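Side-chain contacts in cellulose binding protein (Clavibacter michiganensis, PDB 4JJO), which probably binds polysaccharides such as cellulose through an expansin module of a larger protein, which probably also hydrolyses internal beta-1,4-glucosidic linkages in cellulose: residues T60-V65 / V100-P105; V171-G176 / S196-V201. All coordinates share one frame; numbering follows the deposited sequence.

Contact 1 (T60-V65 / V100-P105)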
ATOM      1  N   THR A  60       4.907  17.334  12.467  1.00 22.28           N
ATOM      2  CA  THR A  60       4.899  15.958  11.988  1.00 21.33           C
ATOM      3  C   THR A  60       3.597  15.629  11.273  1.00 21.66           C
ATOM      4  O   THR A  60       2.514  15.965  11.750  1.00 23.30           O
ATOM      5  CB  THR A  60       5.085  14.969  13.150  1.00 21.69           C
ATOM      6  OG1 THR A  60       6.326  15.234  13.812  1.00 21.76           O
ATOM      7  CG2 THR A  60       5.080  13.535  12.642  1.00 20.53           C
ATOM      8  N   VAL A  61       3.714  14.970  10.125  1.00 20.97           N
ATOM      9  CA  VAL A  61       2.550  14.538   9.363  1.00 21.38           C
ATOM     10  C   VAL A  61       2.682  13.065   8.993  1.00 19.09           C
ATOM     11  O   VAL A  61       3.787  12.555   8.816  1.00 17.89           O
ATOM     12  CB  VAL A  61       2.377  15.369   8.078  1.00 22.32           C
ATOM     13  CG1 VAL A  61       3.500  15.077   7.095  1.00 20.21           C
ATOM     14  CG2 VAL A  61       1.023  15.094   7.444  1.00 24.22           C
ATOM     15  N   ARG A  62       1.545  12.388   8.884  1.00 18.51           N
ATOM     16  CA  ARG A  62       1.521  10.986   8.494  1.00 18.10           C
ATOM     17  C   ARG A  62       1.164  10.873   7.019  1.00 17.23           C
ATOM     18  O   ARG A  62       0.200  11.485   6.561  1.00 18.22           O
ATOM     19  CB  ARG A  62       0.510  10.222   9.344  1.00 20.02           C
ATOM     20  CG  ARG A  62       0.386   8.748   8.995  1.00 19.91           C
ATOM     21  CD  ARG A  62      -0.338   7.984  10.095  1.00 21.71           C
ATOM     22  NE  ARG A  62       0.436   7.972  11.332  1.00 21.38           N
ATOM     23  CZ  ARG A  62       0.109   7.286  12.421  1.00 21.90           C
ATOM     24  NH1 ARG A  62      -0.985   6.539  12.444  1.00 22.49           N
ATOM     25  NH2 ARG A  62       0.887   7.347  13.492  1.00 22.06           N
ATOM     26  N   VAL A  63       1.951  10.098   6.278  1.00 15.94           N
ATOM     27  CA  VAL A  63       1.723   9.929   4.848  1.00 16.49           C
ATOM     28  C   VAL A  63       1.655   8.455   4.455  1.00 17.14           C
ATOM     29  O   VAL A  63       2.350   7.613   5.026  1.00 16.57           O
ATOM     30  CB  VAL A  63       2.824  10.622   4.011  1.00 16.49           C
ATOM     31  CG1 VAL A  63       2.728  12.133   4.146  1.00 17.53           C
ATOM     32  CG2 VAL A  63       4.205  10.128   4.419  1.00 15.06           C
ATOM     33  N   GLN A  64       0.802   8.154   3.481  1.00 17.89           N
ATOM     34  CA  GLN A  64       0.689   6.806   2.946  1.00 18.70           C
ATOM     35  C   GLN A  64       1.712   6.607   1.833  1.00 17.24           C
ATOM     36  O   GLN A  64       1.817   7.428   0.921  1.00 16.78           O
ATOM     37  CB  GLN A  64      -0.720   6.564   2.396  1.00 21.30           C
ATOM     38  CG  GLN A  64      -0.899   5.205   1.728  1.00 23.00           C
ATOM     39  CD  GLN A  64      -2.317   4.948   1.227  1.00 26.75           C
ATOM     40  OE1 GLN A  64      -2.646   3.828   0.837  1.00 28.37           O
ATOM     41  NE2 GLN A  64      -3.157   5.977   1.232  1.00 28.66           N
ATOM     42  N   VAL A  65       2.473   5.523   1.912  1.00 16.83           N
ATOM     43  CA  VAL A  65       3.408   5.189   0.847  1.00 17.22           C
ATOM     44  C   VAL A  65       2.605   4.728  -0.361  1.00 17.60           C
ATOM     45  O   VAL A  65       1.899   3.722  -0.303  1.00 18.35           O
ATOM     46  CB  VAL A  65       4.395   4.090   1.271  1.00 17.12           C
ATOM     47  CG1 VAL A  65       5.201   3.620   0.072  1.00 17.26           C
ATOM     48  CG2 VAL A  65       5.317   4.593   2.371  1.00 16.51           C
ATOM     49  N   VAL A 100       9.917   7.721  10.384  1.00 16.19           N
ATOM     50  CA  VAL A 100       9.808   6.331  10.795  1.00 17.39           C
ATOM     51  C   VAL A 100       8.627   5.705  10.080  1.00 17.06           C
ATOM     52  O   VAL A 100       7.682   6.397   9.701  1.00 16.12           O
ATOM     53  CB  VAL A 100       9.560   6.201  12.311  1.00 19.35           C
ATOM     54  CG1 VAL A 100      10.785   6.624  13.097  1.00 20.53           C
ATOM     55  CG2 VAL A 100       8.339   7.015  12.719  1.00 19.20           C
ATOM     56  N   THR A 101       8.684   4.393   9.891  1.00 17.78           N
ATOM     57  CA  THR A 101       7.523   3.645   9.438  1.00 18.38           C
ATOM     58  C   THR A 101       6.624   3.376  10.635  1.00 19.48           C
ATOM     59  O   THR A 101       7.087   2.937  11.688  1.00 21.88           O
ATOM     60  CB  THR A 101       7.922   2.316   8.784  1.00 19.98           C
ATOM     61  OG1 THR A 101       8.612   2.572   7.555  1.00 19.45           O
ATOM     62  CG2 THR A 101       6.692   1.470   8.496  1.00 20.24           C
ATOM     63  N   VAL A 102       5.335   3.647  10.469  1.00 18.20           N
ATOM     64  CA  VAL A 102       4.372   3.470  11.542  1.00 18.23           C
ATOM     65  C   VAL A 102       4.014   2.002  11.706  1.00 17.51           C
ATOM     66  O   VAL A 102       3.691   1.320  10.733  1.00 16.47           O
ATOM     67  CB  VAL A 102       3.075   4.254  11.262  1.00 17.90           C
ATOM     68  CG1 VAL A 102       2.062   4.018  12.371  1.00 18.93           C
ATOM     69  CG2 VAL A 102       3.368   5.738  11.100  1.00 17.86           C
ATOM     70  N   ARG A 103       4.076   1.515  12.940  1.00 18.29           N
ATOM     71  CA  ARG A 103       3.627   0.160  13.235  1.00 19.62           C
ATOM     72  C   ARG A 103       2.146   0.176  13.589  1.00 19.81           C
ATOM     73  O   ARG A 103       1.700   1.009  14.380  1.00 19.70           O
ATOM     74  CB  ARG A 103       4.431  -0.444  14.385  1.00 23.13           C
ATOM     75  CG  ARG A 103       4.205  -1.937  14.557  1.00 26.62           C
ATOM     76  CD  ARG A 103       5.193  -2.560  15.528  1.00 31.24           C
ATOM     77  NE  ARG A 103       4.917  -3.981  15.727  1.00 35.05           N
ATOM     78  CZ  ARG A 103       5.773  -4.851  16.253  1.00 39.14           C
ATOM     79  NH1 ARG A 103       6.983  -4.462  16.636  1.00 40.75           N
ATOM     80  NH2 ARG A 103       5.418  -6.120  16.390  1.00 41.48           N
ATOM     81  N   ASP A 104       1.397  -0.748  12.993  1.00 19.20           N
ATOM     82  CA  ASP A 104      -0.038  -0.886  13.236  1.00 19.15           C
ATOM     83  C   ASP A 104      -0.760   0.455  13.253  1.00 18.50           C
ATOM     84  O   ASP A 104      -1.371   0.818  14.259  1.00 18.76           O
ATOM     85  CB  ASP A 104      -0.292  -1.621  14.556  1.00 21.41           C
ATOM     86  CG  ASP A 104       0.241  -3.032  14.542  1.00 22.14           C
ATOM     87  OD1 ASP A 104       0.714  -3.467  13.472  1.00 21.50           O
ATOM     88  OD2 ASP A 104       0.180  -3.711  15.589  1.00 23.32           O
ATOM     89  N   PRO A 105      -0.692   1.196  12.136  1.00 17.68           N
ATOM     90  CA  PRO A 105      -1.402   2.472  11.997  1.00 18.45           C
ATOM     91  C   PRO A 105      -2.913   2.292  12.034  1.00 19.73           C
ATOM     92  O   PRO A 105      -3.431   1.315  11.487  1.00 20.97           O
ATOM     93  CB  PRO A 105      -0.975   2.956  10.606  1.00 17.44           C
ATOM     94  CG  PRO A 105      -0.628   1.714   9.871  1.00 16.91           C
ATOM     95  CD  PRO A 105       0.019   0.836  10.898  1.00 16.96           C
TER
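The guanidinium of Arg62 lies flat against the isopropyl group of Val102, with Pro105 more lightly beside NH1. Arg62 sits on strand 59-69 of the N-terminal expansin domain, which belongs to the double-psi beta-barrel clan. Val102 and Pro105 lie where the chain leaves strand 95-101, the last strand of that barrel, and heads for the C-terminal domain. Strand 51-56 lies between the two strands in the sheet, so the arginine bridges across it. This explains why the nearest CA atoms, those of Arg62 and Val102, stand 8.6 Å apart.

The arginine starts with CG anti to the backbone N (chi1 179°), and its chain then bends at chi3 (-65°). It runs roughly perpendicular to the valine side chain. Both methyl groups of the valine take part, on one face of the guanidinium. CG2 of Val102 lies 3.7 Å from NE of Arg62, while CG1 of Val102 lies 3.7 Å from NH2 of Arg62. CG1 of Val102 stands 3.6 Å above the Arg62 guanidinium plane, displaced from the centre of the group. The valine thus offers an apolar surface to a flat cation, and no hydrogen bond joins the two segments.

The charge is answered by Asp53 on the intervening strand, which forms a salt bridge with NE of Arg62. That bond probably helps to fix the plane that Val102 covers. Val102 also touches Asp53, so the valine packs against both members of the ion pair. CB of Pro105 approaches NH1 of Arg62 obliquely, at 4.0 Å.

Contact 2 (V171-G176 / S196-V201); sequences VTDQYG and SRFYPV
The ring of Phe198 has CB of Asp173 over one face and the carbonyl oxygen of Val171 at its edge, near the ring plane. The carboxylate of Asp173 is tilted by 26° from the ring. These groups join the end of strand 167-173, in the antiparallel sheet of the expansin C-terminal domain, to the C-terminal tail that follows strand 191-193. Val179 of the neighbouring strand 178-184 also touches both Val171 and Phe198.

OD2 of Asp173 comes within 3.4 Å of CD1 of Phe198. The two side chains run antiparallel, side by side. At the ring edge, O of Val171 lies 3.4 Å from CE1 of Phe198, close enough for a weak electrostatic attraction to the ring hydrogens. CG1 of Val171 adds an apolar touch at CZ of Phe198, 3.8 Å away. The valine side chain stands roughly perpendicular to that of the phenylalanine.

The aspartate also organises its own strand end. A type I beta turn runs from Asp173 to Gly176, with N of Gly176 bonded to O of Asp173. An Asx turn overlaps it. With chi1 at 69°, CG of Asp173 sits between the backbone N and the carbonyl carbon, which carries the carboxylate toward the turn, within reach of N of Tyr175. OD2 makes a salt bridge to Arg177, just beyond the turn. The buried carboxylate is therefore held at both oxygens. OD1 of Asp173 accepts a clearly bent bond from N of Tyr175 at 2.9 Å, from 54° out of the carboxylate plane.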
ATOM      1  N   VAL A 171      -4.138 -13.762   4.053  1.00 16.40           N
ATOM      2  CA  VAL A 171      -3.111 -12.734   4.031  1.00 14.43           C
ATOM      3  C   VAL A 171      -2.338 -12.748   5.346  1.00 14.89           C
ATOM      4  O   VAL A 171      -2.916 -12.607   6.426  1.00 15.43           O
ATOM      5  CB  VAL A 171      -3.723 -11.343   3.806  1.00 13.66           C
ATOM      6  CG1 VAL A 171      -2.631 -10.303   3.634  1.00 13.11           C
ATOM      7  CG2 VAL A 171      -4.637 -11.361   2.589  1.00 13.37           C
ATOM      8  N   THR A 172      -1.025 -12.926   5.240  1.00 14.03           N
ATOM      9  CA  THR A 172      -0.145 -12.968   6.401  1.00 15.29           C
ATOM     10  C   THR A 172       0.780 -11.758   6.352  1.00 15.21           C
ATOM     11  O   THR A 172       1.413 -11.506   5.329  1.00 15.35           O
ATOM     12  CB  THR A 172       0.707 -14.249   6.402  1.00 16.57           C
ATOM     13  OG1 THR A 172      -0.136 -15.393   6.215  1.00 16.85           O
ATOM     14  CG2 THR A 172       1.476 -14.394   7.711  1.00 17.45           C
ATOM     15  N   ASP A 173       0.864 -11.009   7.447  1.00 15.65           N
ATOM     16  CA  ASP A 173       1.677  -9.797   7.452  1.00 15.50           C
ATOM     17  C   ASP A 173       3.097 -10.077   7.934  1.00 16.84           C
ATOM     18  O   ASP A 173       3.424 -11.198   8.315  1.00 17.55           O
ATOM     19  CB  ASP A 173       1.019  -8.685   8.281  1.00 15.00           C
ATOM     20  CG  ASP A 173       0.997  -8.981   9.775  1.00 15.61           C
ATOM     21  OD1 ASP A 173       1.729  -9.881  10.240  1.00 16.72           O
ATOM     22  OD2 ASP A 173       0.245  -8.285  10.492  1.00 15.70           O
ATOM     23  N   GLN A 174       3.935  -9.047   7.906  1.00 17.50           N
ATOM     24  CA  GLN A 174       5.352  -9.186   8.230  1.00 18.88           C
ATOM     25  C   GLN A 174       5.601  -9.672   9.659  1.00 19.79           C
ATOM     26  O   GLN A 174       6.705 -10.103   9.990  1.00 19.81           O
ATOM     27  CB  GLN A 174       6.068  -7.849   8.019  1.00 19.48           C
ATOM     28  CG  GLN A 174       5.512  -6.705   8.853  1.00 20.20           C
ATOM     29  CD  GLN A 174       6.269  -5.408   8.643  1.00 21.87           C
ATOM     30  OE1 GLN A 174       5.711  -4.418   8.167  1.00 21.67           O
ATOM     31  NE2 GLN A 174       7.546  -5.403   9.005  1.00 23.30           N
ATOM     32  N   TYR A 175       4.579  -9.592  10.503  1.00 20.61           N
ATOM     33  CA  TYR A 175       4.713 -10.003  11.896  1.00 22.19           C
ATOM     34  C   TYR A 175       4.079 -11.370  12.145  1.00 22.24           C
ATOM     35  O   TYR A 175       3.922 -11.790  13.290  1.00 23.78           O
ATOM     36  CB  TYR A 175       4.113  -8.937  12.813  1.00 22.72           C
ATOM     37  CG  TYR A 175       4.815  -7.605  12.680  1.00 23.34           C
ATOM     38  CD1 TYR A 175       6.118  -7.448  13.121  1.00 25.28           C
ATOM     39  CD2 TYR A 175       4.185  -6.513  12.102  1.00 23.47           C
ATOM     40  CE1 TYR A 175       6.773  -6.243  12.999  1.00 26.21           C
ATOM     41  CE2 TYR A 175       4.834  -5.300  11.974  1.00 24.40           C
ATOM     42  CZ  TYR A 175       6.128  -5.173  12.424  1.00 25.92           C
ATOM     43  OH  TYR A 175       6.780  -3.970  12.299  1.00 27.27           O
ATOM     44  N   GLY A 176       3.718 -12.054  11.063  1.00 21.26           N
ATOM     45  CA  GLY A 176       3.242 -13.425  11.136  1.00 21.74           C
ATOM     46  C   GLY A 176       1.758 -13.547  11.423  1.00 21.61           C
ATOM     47  O   GLY A 176       1.237 -14.652  11.568  1.00 23.13           O
ATOM     48  N   SER A 196     -12.393  -8.037   8.627  1.00 17.43           N
ATOM     49  CA  SER A 196     -11.140  -8.475   9.234  1.00 18.39           C
ATOM     50  C   SER A 196     -10.137  -7.351   9.474  1.00 17.73           C
ATOM     51  O   SER A 196     -10.054  -6.387   8.712  1.00 17.78           O
ATOM     52  CB  SER A 196     -10.496  -9.568   8.378  1.00 19.49           C
ATOM     53  OG  SER A 196     -11.278 -10.748   8.415  1.00 20.43           O
ATOM     54  N   ARG A 197      -9.381  -7.503  10.556  1.00 17.27           N
ATOM     55  CA  ARG A 197      -8.314  -6.584  10.927  1.00 17.91           C
ATOM     56  C   ARG A 197      -7.126  -7.390  11.431  1.00 17.40           C
ATOM     57  O   ARG A 197      -7.300  -8.460  12.009  1.00 16.96           O
ATOM     58  CB  ARG A 197      -8.776  -5.645  12.043  1.00 19.73           C
ATOM     59  CG  ARG A 197      -9.723  -4.543  11.605  1.00 20.66           C
ATOM     60  CD  ARG A 197     -10.129  -3.683  12.793  1.00 22.74           C
ATOM     61  NE  ARG A 197     -11.141  -2.693  12.439  1.00 24.15           N
ATOM     62  CZ  ARG A 197     -10.880  -1.505  11.905  1.00 25.45           C
ATOM     63  NH1 ARG A 197      -9.631  -1.141  11.651  1.00 25.31           N
ATOM     64  NH2 ARG A 197     -11.874  -0.673  11.620  1.00 27.22           N
ATOM     65  N   PHE A 198      -5.920  -6.876  11.214  1.00 17.70           N
ATOM     66  CA  PHE A 198      -4.716  -7.501  11.748  1.00 17.55           C
ATOM     67  C   PHE A 198      -4.497  -7.087  13.197  1.00 19.16           C
ATOM     68  O   PHE A 198      -3.785  -7.761  13.939  1.00 20.06           O
ATOM     69  CB  PHE A 198      -3.495  -7.121  10.908  1.00 17.69           C
ATOM     70  CG  PHE A 198      -3.429  -7.826   9.587  1.00 17.37           C
ATOM     71  CD1 PHE A 198      -2.902  -9.103   9.497  1.00 16.75           C
ATOM     72  CD2 PHE A 198      -3.893  -7.215   8.437  1.00 18.11           C
ATOM     73  CE1 PHE A 198      -2.839  -9.757   8.284  1.00 15.78           C
ATOM     74  CE2 PHE A 198      -3.833  -7.867   7.220  1.00 17.53           C
ATOM     75  CZ  PHE A 198      -3.305  -9.138   7.146  1.00 16.48           C
ATOM     76  N   TYR A 199      -5.114  -5.976  13.592  1.00 20.68           N
ATOM     77  CA  TYR A 199      -4.982  -5.446  14.945  1.00 22.71           C
ATOM     78  C   TYR A 199      -6.188  -4.561  15.262  1.00 24.03           C
ATOM     79  O   TYR A 199      -6.833  -4.042  14.354  1.00 23.64           O
ATOM     80  CB  TYR A 199      -3.681  -4.652  15.077  1.00 24.20           C
ATOM     81  CG  TYR A 199      -3.443  -3.692  13.938  1.00 24.47           C
ATOM     82  CD1 TYR A 199      -3.883  -2.378  14.010  1.00 26.36           C
ATOM     83  CD2 TYR A 199      -2.779  -4.100  12.791  1.00 23.08           C
ATOM     84  CE1 TYR A 199      -3.669  -1.499  12.972  1.00 26.85           C
ATOM     85  CE2 TYR A 199      -2.563  -3.228  11.742  1.00 23.62           C
ATOM     86  CZ  TYR A 199      -3.008  -1.929  11.839  1.00 25.50           C
ATOM     87  OH  TYR A 199      -2.793  -1.056  10.801  1.00 26.27           O
ATOM     88  N   PRO A 200      -6.500  -4.388  16.557  1.00 25.82           N
ATOM     89  CA  PRO A 200      -7.729  -3.686  16.949  1.00 27.26           C
ATOM     90  C   PRO A 200      -7.720  -2.173  16.765  1.00 29.73           C
ATOM     91  O   PRO A 200      -6.667  -1.545  16.662  1.00 30.04           O
ATOM     92  CB  PRO A 200      -7.853  -4.004  18.444  1.00 29.00           C
ATOM     93  CG  PRO A 200      -6.482  -4.320  18.889  1.00 29.20           C
ATOM     94  CD  PRO A 200      -5.791  -4.953  17.718  1.00 26.68           C
ATOM     95  N   VAL A 201      -8.922  -1.609  16.716  1.00 31.35           N
ATOM     96  CA  VAL A 201      -9.121  -0.177  16.875  1.00 34.92           C
ATOM     97  C   VAL A 201      -9.128   0.118  18.368  1.00 38.74           C
ATOM     98  O   VAL A 201      -9.552  -0.720  19.164  1.00 38.57           O
ATOM     99  CB  VAL A 201     -10.475   0.282  16.290  1.00 35.03           C
ATOM    100  CG1 VAL A 201     -10.622  -0.160  14.843  1.00 32.21           C
ATOM    101  CG2 VAL A 201     -11.631  -0.247  17.135  1.00 36.30           C
TER

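Contact 1 ties the N-terminal barrel to the start of the linker that leaves it, and contact 2 belongs to the C-terminal domain; their centres are about 16 Å apart. Each combines two buried residues with a more accessible one: exposed Arg62 in the first, partly exposed Phe198 in the second. Contact 1 sets a cation on aliphatic groups. Contact 2 sets an anion and a carbonyl oxygen round an aromatic ring. Neither contact has an ion pair between its own segments: Arg62 pairs with Asp53. The segments meet where the domains join. OH of Tyr199 probably bonds to O of Pro105, Arg103 makes a cation-pi contact with Tyr175, and Arg177 pairs with both Asp104 and Asp173.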